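Local coordinates for protein putative dienelactone hydrolase (Klebsiella pneumoniae subsp. pneumoniae MGH 78578, PDB 3F67) that is a putative dienelactone hydrolase of the alpha/beta-hydrolase superfamily, probably cleaving ester or lactone bonds, although its natural substrate is not established, at residues Asp93-Val96 / Leu97-Asp101; Trp130-Ala133 / Ala134-Gln138; Ser182-Gln185 / Asp186-Glu189. All blocks are in the same frame, centred on the assembly; numbering follows the deposited sequence.

Contact 1: residues Asp93-Val96 / Leu97-Asp101; sequences DAQV and LADLD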
loop_
_atom_site.group_PDB
_atom_site.type_symbol
_atom_site.label_atom_id
_atom_site.label_comp_id
_atom_site.label_asym_id
_atom_site.label_seq_id
_atom_site.Cartn_x
_atom_site.Cartn_y
_atom_site.Cartn_z
ATOM N N ASP A 93 5.826 12.845 -1.778
ATOM C CA ASP A 93 6.011 11.460 -2.248
ATOM C C ASP A 93 7.452 10.956 -2.023
ATOM O O ASP A 93 7.668 9.788 -1.624
ATOM C CB ASP A 93 5.750 11.368 -3.760
ATOM C CG ASP A 93 4.289 11.607 -4.148
ATOM O OD1 ASP A 93 3.332 11.520 -3.309
ATOM O OD2 ASP A 93 4.115 11.817 -5.361
ATOM N N ALA A 94 8.440 11.826 -2.294
ATOM C CA ALA A 94 9.868 11.414 -2.199
ATOM C C ALA A 94 10.200 10.933 -0.781
ATOM O O ALA A 94 10.924 9.944 -0.604
ATOM C CB ALA A 94 10.784 12.542 -2.584
ATOM N N GLN A 95 9.665 11.648 0.206
ATOM C CA GLN A 95 9.809 11.290 1.606
ATOM C C GLN A 95 9.200 9.930 1.888
ATOM O O GLN A 95 9.802 9.102 2.607
ATOM C CB GLN A 95 9.141 12.367 2.496
ATOM C CG GLN A 95 9.226 12.071 3.980
ATOM C CD GLN A 95 8.305 12.978 4.776
ATOM O OE1 GLN A 95 8.703 14.062 5.174
ATOM N NE2 GLN A 95 7.059 12.568 4.953
ATOM N N VAL A 96 7.999 9.697 1.353
ATOM C CA VAL A 96 7.258 8.454 1.589
ATOM C C VAL A 96 8.074 7.285 1.028
ATOM O O VAL A 96 8.277 6.272 1.706
ATOM C CB VAL A 96 5.849 8.473 0.935
ATOM C CG1 VAL A 96 5.189 7.067 1.057
ATOM C CG2 VAL A 96 4.920 9.514 1.600
ATOM N N LEU A 97 8.568 7.427 -0.197
ATOM C CA LEU A 97 9.268 6.287 -0.822
ATOM C C LEU A 97 10.566 5.983 -0.042
ATOM O O LEU A 97 10.920 4.814 0.159
ATOM C CB LEU A 97 9.564 6.584 -2.300
ATOM C CG LEU A 97 8.260 6.878 -3.119
ATOM C CD1 LEU A 97 8.676 7.131 -4.558
ATOM C CD2 LEU A 97 7.246 5.735 -3.069
ATOM N N ALA A 98 11.249 7.024 0.425
ATOM C CA ALA A 98 12.466 6.826 1.209
ATOM C C ALA A 98 12.132 6.164 2.565
ATOM O O ALA A 98 12.877 5.295 3.052
ATOM C CB ALA A 98 13.209 8.181 1.431
ATOM N N ASP A 99 11.012 6.545 3.162
ATOM C CA ASP A 99 10.592 5.898 4.415
ATOM C C ASP A 99 10.272 4.416 4.166
ATOM O O ASP A 99 10.538 3.580 5.042
ATOM C CB ASP A 99 9.349 6.602 5.018
ATOM C CG ASP A 99 9.704 7.927 5.691
ATOM O OD1 ASP A 99 10.895 8.127 6.072
ATOM O OD2 ASP A 99 8.806 8.777 5.826
ATOM N N LEU A 100 9.625 4.090 3.042
ATOM C CA LEU A 100 9.345 2.682 2.780
ATOM C C LEU A 100 10.654 1.899 2.626
ATOM O O LEU A 100 10.735 0.730 3.081
ATOM C CB LEU A 100 8.485 2.504 1.552
ATOM C CG LEU A 100 7.107 3.150 1.697
ATOM C CD1 LEU A 100 6.319 3.076 0.382
ATOM C CD2 LEU A 100 6.287 2.496 2.868
ATOM N N ASP A 101 11.649 2.509 1.976
ATOM C CA ASP A 101 12.995 1.863 1.909
ATOM C C ASP A 101 13.524 1.588 3.321
ATOM O O ASP A 101 14.154 0.538 3.553
ATOM C CB ASP A 101 14.035 2.739 1.212
ATOM C CG ASP A 101 13.763 2.930 -0.284
ATOM O OD1 ASP A 101 13.071 2.089 -0.936
ATOM O OD2 ASP A 101 14.277 3.950 -0.798
HETATM O O HOH W 1 6.491 9.676 4.829
#

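Contact 2: residues Trp130-Ala133 / Ala134-Gln138; sequences WLYA and AHNPQ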
loop_
_atom_site.group_PDB
_atom_site.type_symbol
_atom_site.label_atom_id
_atom_site.label_comp_id
_atom_site.label_asym_id
_atom_site.label_seq_id
_atom_site.Cartn_x
_atom_site.Cartn_y
_atom_site.Cartn_z
ATOM N N TRP A 130 1.896 1.844 -6.361
ATOM C CA TRP A 130 2.396 1.930 -7.732
ATOM C C TRP A 130 3.733 2.647 -7.794
ATOM O O TRP A 130 4.664 2.200 -8.480
ATOM C CB TRP A 130 1.397 2.715 -8.605
ATOM C CG TRP A 130 0.129 1.976 -8.973
ATOM C CD1 TRP A 130 -1.140 2.175 -8.453
ATOM C CD2 TRP A 130 -0.008 0.973 -9.996
ATOM N NE1 TRP A 130 -2.054 1.343 -9.100
ATOM C CE2 TRP A 130 -1.377 0.596 -10.038
ATOM C CE3 TRP A 130 0.913 0.335 -10.871
ATOM C CZ2 TRP A 130 -1.864 -0.376 -10.921
ATOM C CZ3 TRP A 130 0.430 -0.640 -11.767
ATOM C CH2 TRP A 130 -0.956 -0.984 -11.786
ATOM N N LEU A 131 3.807 3.800 -7.136
ATOM C CA LEU A 131 5.058 4.569 -7.157
ATOM C C LEU A 131 6.240 3.747 -6.630
ATOM O O LEU A 131 7.367 3.830 -7.176
ATOM C CB LEU A 131 4.939 5.874 -6.366
ATOM C CG LEU A 131 3.864 6.881 -6.833
ATOM C CD1 LEU A 131 3.964 8.210 -6.029
ATOM C CD2 LEU A 131 3.855 7.122 -8.299
ATOM N N TYR A 132 6.020 3.037 -5.508
ATOM C CA TYR A 132 7.106 2.272 -4.887
ATOM C C TYR A 132 7.590 1.144 -5.806
ATOM O O TYR A 132 8.813 0.833 -5.853
ATOM C CB TYR A 132 6.658 1.684 -3.519
ATOM C CG TYR A 132 7.861 1.282 -2.698
ATOM C CD1 TYR A 132 8.775 2.238 -2.260
ATOM C CD2 TYR A 132 8.099 -0.060 -2.423
ATOM C CE1 TYR A 132 9.906 1.878 -1.556
ATOM C CE2 TYR A 132 9.243 -0.453 -1.690
ATOM C CZ TYR A 132 10.122 0.528 -1.260
ATOM O OH TYR A 132 11.251 0.182 -0.556
ATOM N N ALA A 133 6.660 0.557 -6.571
ATOM C CA ALA A 133 7.035 -0.469 -7.531
ATOM C C ALA A 133 7.954 0.057 -8.654
ATOM O O ALA A 133 8.711 -0.723 -9.223
ATOM C CB ALA A 133 5.767 -1.182 -8.137
ATOM N N ALA A 134 7.937 1.368 -8.916
ATOM C CA ALA A 134 8.886 1.973 -9.864
ATOM C C ALA A 134 10.103 2.568 -9.149
ATOM O O ALA A 134 10.978 3.182 -9.783
ATOM C CB ALA A 134 8.196 3.065 -10.668
ATOM N N HIS A 135 10.156 2.432 -7.832
ATOM C CA HIS A 135 11.245 3.053 -7.062
ATOM C C HIS A 135 12.303 2.054 -6.587
ATOM O O HIS A 135 13.508 2.315 -6.688
ATOM C CB HIS A 135 10.632 3.805 -5.877
ATOM C CG HIS A 135 11.637 4.307 -4.881
ATOM N ND1 HIS A 135 12.314 5.503 -5.040
ATOM C CD2 HIS A 135 12.066 3.779 -3.709
ATOM C CE1 HIS A 135 13.125 5.686 -4.006
ATOM N NE2 HIS A 135 12.977 4.665 -3.175
ATOM N N ASN A 136 11.850 0.933 -6.027
ATOM C CA ASN A 136 12.759 -0.033 -5.370
ATOM C C ASN A 136 12.973 -1.232 -6.277
ATOM O O ASN A 136 12.081 -2.057 -6.422
ATOM C CB ASN A 136 12.219 -0.483 -3.967
ATOM C CG ASN A 136 13.198 -1.416 -3.245
ATOM O OD1 ASN A 136 14.163 -1.877 -3.862
ATOM N ND2 ASN A 136 12.985 -1.657 -1.926
ATOM N N PRO A 137 14.174 -1.356 -6.869
ATOM C CA PRO A 137 14.380 -2.454 -7.828
ATOM C C PRO A 137 14.371 -3.852 -7.165
ATOM O O PRO A 137 14.251 -4.859 -7.874
ATOM C CB PRO A 137 15.764 -2.162 -8.425
ATOM C CG PRO A 137 16.435 -1.318 -7.473
ATOM C CD PRO A 137 15.384 -0.536 -6.700
ATOM N N GLN A 138 14.518 -3.877 -5.840
ATOM C CA GLN A 138 14.547 -5.119 -5.043
ATOM C C GLN A 138 13.123 -5.655 -4.825
ATOM O O GLN A 138 12.949 -6.825 -4.516
ATOM C CB GLN A 138 15.218 -4.905 -3.663
ATOM C CG GLN A 138 16.785 -4.908 -3.559
ATOM C CD GLN A 138 17.313 -4.731 -2.098
ATOM O OE1 GLN A 138 17.331 -5.675 -1.294
ATOM N NE2 GLN A 138 17.755 -3.521 -1.769
#

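Contact 3: residues Ser182-Gln185 / Asp186-Glu189; sequences SIPQ and DTVE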
loop_
_atom_site.group_PDB
_atom_site.type_symbol
_atom_site.label_atom_id
_atom_site.label_comp_id
_atom_site.label_asym_id
_atom_site.label_seq_id
_atom_site.Cartn_x
_atom_site.Cartn_y
_atom_site.Cartn_z
ATOM N N SER A 182 -14.327 8.503 -7.626
ATOM C CA SER A 182 -13.024 9.168 -7.466
ATOM C C SER A 182 -11.951 8.620 -8.431
ATOM O O SER A 182 -10.928 9.283 -8.648
ATOM C CB SER A 182 -12.527 9.119 -6.019
ATOM O OG SER A 182 -11.980 7.864 -5.704
ATOM N N ILE A 183 -12.187 7.425 -8.988
ATOM C CA ILE A 183 -11.270 6.796 -9.964
ATOM C C ILE A 183 -12.092 6.293 -11.145
ATOM O O ILE A 183 -12.413 5.100 -11.245
ATOM C CB ILE A 183 -10.401 5.671 -9.303
ATOM C CG1 ILE A 183 -9.651 6.245 -8.094
ATOM C CG2 ILE A 183 -9.437 4.992 -10.328
ATOM C CD1 ILE A 183 -8.904 5.198 -7.253
ATOM N N PRO A 184 -12.448 7.205 -12.063
ATOM C CA PRO A 184 -13.294 6.795 -13.167
ATOM C C PRO A 184 -12.647 5.792 -14.084
ATOM O O PRO A 184 -11.399 5.708 -14.205
ATOM C CB PRO A 184 -13.554 8.124 -13.937
ATOM C CG PRO A 184 -13.233 9.171 -12.995
ATOM C CD PRO A 184 -12.136 8.647 -12.123
ATOM N N GLN A 185 -13.478 5.016 -14.760
ATOM C CA GLN A 185 -12.953 3.995 -15.631
ATOM C C GLN A 185 -12.111 4.514 -16.809
ATOM O O GLN A 185 -11.254 3.790 -17.316
ATOM C CB GLN A 185 -14.063 3.025 -16.089
ATOM C CG GLN A 185 -14.670 2.280 -14.914
ATOM C CD GLN A 185 -13.595 1.596 -14.077
ATOM O OE1 GLN A 185 -12.910 0.704 -14.555
ATOM N NE2 GLN A 185 -13.428 2.043 -12.833
ATOM N N ASP A 186 -12.340 5.751 -17.242
ATOM C CA ASP A 186 -11.508 6.306 -18.301
ATOM C C ASP A 186 -10.043 6.349 -17.814
ATOM O O ASP A 186 -9.115 6.097 -18.595
ATOM C CB ASP A 186 -12.005 7.696 -18.714
ATOM C CG ASP A 186 -13.064 7.648 -19.803
ATOM O OD1 ASP A 186 -13.125 6.624 -20.525
ATOM O OD2 ASP A 186 -13.822 8.637 -19.957
ATOM N N THR A 187 -9.849 6.651 -16.530
ATOM C CA THR A 187 -8.486 6.738 -15.947
ATOM C C THR A 187 -7.835 5.370 -15.847
ATOM O O THR A 187 -6.619 5.258 -16.026
ATOM C CB THR A 187 -8.387 7.491 -14.576
ATOM O OG1 THR A 187 -8.847 6.666 -13.469
ATOM C CG2 THR A 187 -9.153 8.834 -14.618
ATOM N N VAL A 188 -8.642 4.336 -15.604
ATOM C CA VAL A 188 -8.139 2.960 -15.650
ATOM C C VAL A 188 -7.676 2.649 -17.094
ATOM O O VAL A 188 -6.620 1.998 -17.313
ATOM C CB VAL A 188 -9.224 1.955 -15.141
ATOM C CG1 VAL A 188 -8.862 0.483 -15.452
ATOM C CG2 VAL A 188 -9.513 2.151 -13.630
ATOM N N GLU A 189 -8.430 3.123 -18.090
ATOM C CA GLU A 189 -8.001 2.950 -19.480
ATOM C C GLU A 189 -6.678 3.676 -19.781
ATOM O O GLU A 189 -5.801 3.133 -20.470
ATOM C CB GLU A 189 -9.108 3.397 -20.457
ATOM C CG GLU A 189 -8.712 3.352 -21.928
ATOM C CD GLU A 189 -8.323 1.957 -22.462
ATOM O OE1 GLU A 189 -8.654 0.917 -21.852
ATOM O OE2 GLU A 189 -7.713 1.925 -23.551
#

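Contact 1: residues Asp93-Val96 / Leu97-Asp101
The carboxylate of Asp99 lies with one face over the backbone oxygen of Gln95, one turn earlier on helix 93-108, Gln95 O being 3.3 Å from Asp99 CG, while a water sits near the carboxylate's edge at OD2. The Gln95 amide plane is turned 30° against the carboxylate. The water accepts from Gln95 NE2 at 2.9 Å and donates to Asp99 OD2 at 2.7 Å, so it bridges two groups that make no direct polar bond. Directly, the aliphatic part of the glutamine does the touching, Gln95 CG lying 3.8 Å from Asp99 OD2. Gln95 holds CG anti to its N (chi1 179°) and runs on extended, which carries the amide out to where NE2 reaches the water. The other ends have their own partners: Gln95 OE1 takes a hydrogen bond from Gln71, while Asp99 OD1 is hydrogen-bonded to Ser13 and forms a salt bridge with Arg70.

Beneath these groups the backbone repeats the alpha-helical i to i+4 pattern, as in Leu97 N to Asp93 O at 2.9 Å. On another flank Val96 CG1 packs against Leu100 CD1 at 4.2 Å.

That apolar pair faces helix 124-133, where both residues touch Ile128 and Leu100 also reaches Tyr132; Asp93 adds a salt bridge to Arg127 of the same helix. The water-bridged flank instead meets Ser13 at the end of strand 4-13 and the loop carrying Arg70.

Contact 2: residues Trp130-Ala133 / Ala134-Gln138
Tyr132 and Asn136 are joined by a side-chain hydrogen bond as the chain leaves helix 124-133: Asn136 ND2 donates to Tyr132 OH at 2.9 Å, the oxygen sitting a little out of the amide plane. The two side chains run alongside each other, pointing the same way, with ring and amide planes at 90°. Tyr132 holds CG anti to the backbone N (chi1 -162°), and its ring runs out along the turn to lie beside Asn136. The phenol oxygen is also hydrogen-bonded to Asp101. His135 NE2 is itself hydrogen-bonded to Asp101, so one carboxylate holds both rings.

Backbone bonds wind up the helix end. Tyr132 O accepts twice, from Asn136 N at 3.0 Å nearly in line with the carbonyl, and from His135 N at 2.9 Å, which lies well above the carbonyl plane. Ala134 N makes only weak bonds to Trp130 O and Leu131 O. Beyond the turn, Asn136 OD1 accepts from Gln138 N at 2.8 Å, closing an Asx turn.

Packing gathers round the Tyr132 ring. His135 CD2 approaches Tyr132 CE1 at 3.6 Å, the ring planes inclined by 34°, and Asn136 CB rests 3.6 Å from Tyr132 CZ.

The turn opens the connection from helix 124-133 to strand 141-145. Tyr132 lies on Leu97 of helix 93-108, Leu131 and Ala134 touch Ile164 of helix 161-164, and Trp130 extends to Met191 and Leu195 of helix 185-197.

Contact 3: residues Ser182-Gln185 / Asp186-Glu189
Thr187 turns its hydroxyl back to the carbonyl of Pro184, the N-cap residue at the start of helix 185-197, in the alpha/beta-hydrolase fold suggested by the family and by the central sheet flanked by helices. Thr187 OG1 donates to Pro184 O at 2.8 Å, in the carbonyl plane. The hydroxyl gets there because OG1 stands between the backbone N and the carbonyl carbon (chi1 77°), which leaves the methyl anti to that carbon. Thr187 N donates to the same oxygen at 2.9 Å but from above the carbonyl plane, and Val188 N adds a weak bond, so three donors gather on one acceptor in the first turn.

The methyl branch lies against the proline ring, Thr187 CG2 being 3.9 Å from Pro184 CD, the two side chains meeting at a slant. Ile183 crosses Thr187 at about a right angle and brings its CG2 to 3.6 Å from Thr187 OG1, setting a methyl beside the hydroxyl. The same branch makes a looser apolar contact with Val188.

Ile183 also touches His212, which with Cys123 and Asp180 would form a Cys-His-Asp triad; the segment thus probably lies beside the active site. Val188 also packs on Ile204 of strand 202-207, the outermost strand at that side of the sheet.

Gln185 and Val188 lie side by side, pointing the same way. The glutamine chain bends at chi2 (-53°), folding its amide over the valine and bringing Gln185 OE1 to 3.8 Å from Val188 CG2.

How the contacts relate
From the N terminus the three contacts come in series, none enclosing or crossing another, and each is local. Contact 1 is the opening of helix 93-108; contact 2 ends helix 124-133 and begins the loop to strand 141-145; contact 3 closes the loop after strand 172-177 by starting helix 185-197. Contacts 1 and 2 touch, their centres about 10 Å apart: the carboxylate of Asp101, at the end of contact 1, makes probable hydrogen bonds that tie helix 93-108 to the end of helix 124-133 and its loop. Contact 3 stands apart, its nearest atoms about 8 Å from contact 2 and about 14 Å from contact 1.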